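Local structure of putative sugar binding protein (3KNZ) at residues Y301-Q306 against L312-P317. The protein probably binds phosphorylated sugars or related carbohydrate derivatives through its SIS-type fold, but its exact function is not established. Numbering follows the deposited sequence.
Sequences YRIGPQ and LNLNFP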
ATOM      1  N   TYR A 301     -19.496 -11.387 -11.169  1.00 24.01           N
ATOM      2  CA  TYR A 301     -18.767 -12.094 -12.229  1.00 23.81           C
ATOM      3  C   TYR A 301     -17.557 -12.817 -11.647  1.00 24.27           C
ATOM      4  O   TYR A 301     -16.627 -12.183 -11.160  1.00 24.70           O
ATOM      5  CB  TYR A 301     -18.291 -11.092 -13.284  1.00 23.43           C
ATOM      6  CG  TYR A 301     -19.392 -10.219 -13.841  1.00 24.50           C
ATOM      7  CD1 TYR A 301     -19.795  -9.064 -13.174  1.00 25.06           C
ATOM      8  CD2 TYR A 301     -20.031 -10.547 -15.031  1.00 24.26           C
ATOM      9  CE1 TYR A 301     -20.801  -8.271 -13.673  1.00 24.83           C
ATOM     10  CE2 TYR A 301     -21.035  -9.759 -15.537  1.00 25.10           C
ATOM     11  CZ  TYR A 301     -21.417  -8.624 -14.858  1.00 25.91           C
ATOM     12  OH  TYR A 301     -22.414  -7.831 -15.369  1.00 28.66           O
ATOM     13  N   ARG A 302     -17.566 -14.142 -11.720  1.00 24.44           N
ATOM     14  CA  ARG A 302     -16.497 -14.956 -11.159  1.00 24.78           C
ATOM     15  C   ARG A 302     -15.635 -15.576 -12.253  1.00 24.39           C
ATOM     16  O   ARG A 302     -16.140 -16.045 -13.264  1.00 24.89           O
ATOM     17  CB  ARG A 302     -17.102 -16.027 -10.237  1.00 25.61           C
ATOM     18  CG  ARG A 302     -17.747 -15.429  -8.979  1.00 25.87           C
ATOM     19  CD  ARG A 302     -18.671 -16.394  -8.242  1.00 30.17           C
ATOM     20  NE  ARG A 302     -17.986 -17.544  -7.649  1.00 34.09           N
ATOM     21  CZ  ARG A 302     -17.413 -17.556  -6.450  1.00 37.11           C
ATOM     22  NH1 ARG A 302     -17.412 -16.470  -5.700  1.00 49.36           N
ATOM     23  NH2 ARG A 302     -16.824 -18.646  -5.998  1.00 34.78           N
ATOM     24  N   ILE A 303     -14.323 -15.557 -12.039  1.00 23.99           N
ATOM     25  CA  ILE A 303     -13.361 -16.075 -12.999  1.00 23.01           C
ATOM     26  C   ILE A 303     -12.551 -17.196 -12.384  1.00 22.95           C
ATOM     27  O   ILE A 303     -11.837 -16.988 -11.414  1.00 21.59           O
ATOM     28  CB  ILE A 303     -12.374 -14.979 -13.429  1.00 23.19           C
ATOM     29  CG1 ILE A 303     -13.116 -13.810 -14.093  1.00 22.16           C
ATOM     30  CG2 ILE A 303     -11.326 -15.558 -14.371  1.00 21.12           C
ATOM     31  CD1 ILE A 303     -12.268 -12.547 -14.239  1.00 20.46           C
ATOM     32  N   GLY A 304     -12.655 -18.388 -12.956  1.00 24.16           N
ATOM     33  CA  GLY A 304     -11.909 -19.536 -12.449  1.00 24.81           C
ATOM     34  C   GLY A 304     -12.209 -20.798 -13.224  1.00 25.04           C
ATOM     35  O   GLY A 304     -13.071 -20.794 -14.096  1.00 25.65           O
ATOM     36  N   PRO A 305     -11.491 -21.884 -12.917  1.00 25.41           N
ATOM     37  CA  PRO A 305     -11.704 -23.166 -13.584  1.00 25.80           C
ATOM     38  C   PRO A 305     -12.964 -23.895 -13.137  1.00 26.76           C
ATOM     39  O   PRO A 305     -13.559 -24.614 -13.932  1.00 27.84           O
ATOM     40  CB  PRO A 305     -10.463 -23.980 -13.202  1.00 25.45           C
ATOM     41  CG  PRO A 305      -9.977 -23.368 -11.955  1.00 26.01           C
ATOM     42  CD  PRO A 305     -10.325 -21.912 -12.021  1.00 25.19           C
ATOM     43  N   GLN A 306     -13.382 -23.717 -11.888  1.00 27.63           N
ATOM     44  CA  GLN A 306     -14.575 -24.415 -11.398  1.00 28.13           C
ATOM     45  C   GLN A 306     -15.767 -23.512 -11.053  1.00 27.61           C
ATOM     46  O   GLN A 306     -16.688 -23.930 -10.366  1.00 27.34           O
ATOM     47  CB  GLN A 306     -14.203 -25.342 -10.237  1.00 28.36           C
ATOM     48  CG  GLN A 306     -13.506 -26.610 -10.731  1.00 33.79           C
ATOM     49  CD  GLN A 306     -13.134 -27.570  -9.619  1.00 40.11           C
ATOM     50  OE1 GLN A 306     -12.215 -27.316  -8.836  1.00 44.44           O
ATOM     51  NE2 GLN A 306     -13.821 -28.707  -9.574  1.00 44.95           N
ATOM     52  N   LEU A 312     -22.654 -15.055 -16.866  1.00 27.60           N
ATOM     53  CA  LEU A 312     -21.825 -14.040 -16.223  1.00 26.34           C
ATOM     54  C   LEU A 312     -20.361 -14.431 -15.999  1.00 25.28           C
ATOM     55  O   LEU A 312     -19.454 -13.652 -16.287  1.00 23.99           O
ATOM     56  CB  LEU A 312     -22.449 -13.673 -14.875  1.00 25.95           C
ATOM     57  CG  LEU A 312     -23.916 -13.236 -14.905  1.00 26.77           C
ATOM     58  CD1 LEU A 312     -24.435 -13.061 -13.478  1.00 25.72           C
ATOM     59  CD2 LEU A 312     -24.104 -11.963 -15.727  1.00 24.22           C
ATOM     60  N   ASN A 313     -20.137 -15.631 -15.473  1.00 24.59           N
ATOM     61  CA  ASN A 313     -18.787 -16.077 -15.129  1.00 23.80           C
ATOM     62  C   ASN A 313     -17.922 -16.462 -16.313  1.00 23.86           C
ATOM     63  O   ASN A 313     -18.422 -16.699 -17.411  1.00 24.66           O
ATOM     64  CB  ASN A 313     -18.860 -17.284 -14.198  1.00 23.59           C
ATOM     65  CG  ASN A 313     -19.557 -16.981 -12.909  1.00 22.96           C
ATOM     66  OD1 ASN A 313     -19.723 -15.824 -12.536  1.00 24.29           O
ATOM     67  ND2 ASN A 313     -19.983 -18.025 -12.212  1.00 23.76           N
ATOM     68  N   LEU A 314     -16.614 -16.511 -16.068  1.00 24.11           N
ATOM     69  CA  LEU A 314     -15.644 -16.969 -17.053  1.00 23.77           C
ATOM     70  C   LEU A 314     -15.086 -18.289 -16.572  1.00 23.19           C
ATOM     71  O   LEU A 314     -14.051 -18.330 -15.906  1.00 22.35           O
ATOM     72  CB  LEU A 314     -14.502 -15.963 -17.264  1.00 23.86           C
ATOM     73  CG  LEU A 314     -13.318 -16.472 -18.116  1.00 24.25           C
ATOM     74  CD1 LEU A 314     -13.792 -17.217 -19.373  1.00 17.13           C
ATOM     75  CD2 LEU A 314     -12.341 -15.339 -18.473  1.00 20.77           C
ATOM     76  N   ASN A 315     -15.806 -19.365 -16.869  1.00 23.61           N
ATOM     77  CA  ASN A 315     -15.326 -20.691 -16.534  1.00 24.24           C
ATOM     78  C   ASN A 315     -14.355 -21.093 -17.636  1.00 23.98           C
ATOM     79  O   ASN A 315     -14.731 -21.198 -18.799  1.00 23.90           O
ATOM     80  CB  ASN A 315     -16.478 -21.675 -16.409  1.00 24.94           C
ATOM     81  CG  ASN A 315     -16.008 -23.071 -16.083  1.00 27.37           C
ATOM     82  OD1 ASN A 315     -15.313 -23.700 -16.876  1.00 29.61           O
ATOM     83  ND2 ASN A 315     -16.407 -23.576 -14.918  1.00 29.99           N
ATOM     84  N   PHE A 316     -13.096 -21.285 -17.270  1.00 23.90           N
ATOM     85  CA  PHE A 316     -12.059 -21.588 -18.239  1.00 24.40           C
ATOM     86  C   PHE A 316     -10.996 -22.497 -17.630  1.00 24.13           C
ATOM     87  O   PHE A 316     -10.633 -22.337 -16.470  1.00 24.80           O
ATOM     88  CB  PHE A 316     -11.433 -20.276 -18.723  1.00 24.70           C
ATOM     89  CG  PHE A 316     -10.253 -20.459 -19.635  1.00 25.74           C
ATOM     90  CD1 PHE A 316     -10.428 -20.541 -21.010  1.00 25.37           C
ATOM     91  CD2 PHE A 316      -8.964 -20.536 -19.118  1.00 24.91           C
ATOM     92  CE1 PHE A 316      -9.339 -20.713 -21.857  1.00 25.46           C
ATOM     93  CE2 PHE A 316      -7.875 -20.697 -19.957  1.00 26.29           C
ATOM     94  CZ  PHE A 316      -8.062 -20.788 -21.330  1.00 25.37           C
ATOM     95  N   PRO A 317     -10.486 -23.453 -18.416  1.00 23.76           N
ATOM     96  CA  PRO A 317      -9.480 -24.388 -17.909  1.00 23.88           C
ATOM     97  C   PRO A 317      -8.083 -23.779 -17.738  1.00 23.77           C
ATOM     98  O   PRO A 317      -7.177 -24.093 -18.492  1.00 24.43           O
ATOM     99  CB  PRO A 317      -9.461 -25.482 -18.985  1.00 23.51           C
ATOM    100  CG  PRO A 317      -9.870 -24.787 -20.237  1.00 22.39           C
ATOM    101  CD  PRO A 317     -10.860 -23.747 -19.815  1.00 23.43           C
TER
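Asn313 takes the place of a backbone acceptor beside Arg302. Asn313 OD1 accepts a hydrogen bond from Arg302 N, 2.9 Å away. The donor stands above the carbonyl plane of the amide, 51° out of it, and so misses the lone pairs. With chi1 at -61°, CG sits beside the backbone N of Asn313, and the amide lies alongside the first carbons of Arg302, pointing the same way. Asn313 ND2 is hydrogen-bonded to Glu308 O in the intervening loop, and with OD1 held by Arg302 N both ends of the amide are fixed. From here a parallel ladder continues. Leu314 N gives a bond of 2.9 Å to Arg302 O, and Gly304 N reaches Leu314 O at 3.3 Å. Gly304 O then takes Phe316 N at 3.2 Å.

Strand 314-315 is thereby added as the edge strand of a parallel sheet, next to strand 300-304. The sheet has strand order 2-1-3-4-5, as in the SIS fold.

The well-packed side is the one carrying Ile303 and Leu314. Ile303 CG1 meets Leu314 CB at 4.1 Å, and Pro332 of helix 326-339 touches both side chains. Helix 185-215 also covers Leu314. Tyr301 is buried as well. Leu312 O lies at its ring edge, in plane, 3.4 Å from Tyr301 CD2, and this oxygen also accepts a bond from Trp212. Leu312 CD2 approaches Tyr301 CE2 from above the ring plane, near the rim, at 3.8 Å.

The other face is looser and more polar. The Arg302 chain, bent at chi3 (66°), leads away from strand 314-315, and its guanidinium forms salt bridges with Asp287 and Asp279. Asn315 ND2 binds Val307 O. Past Gly304 the pairing thins to a CA-H...O contact from Pro305 CA to Phe316 O, 3.2 Å, and Gln306 is exposed to solvent.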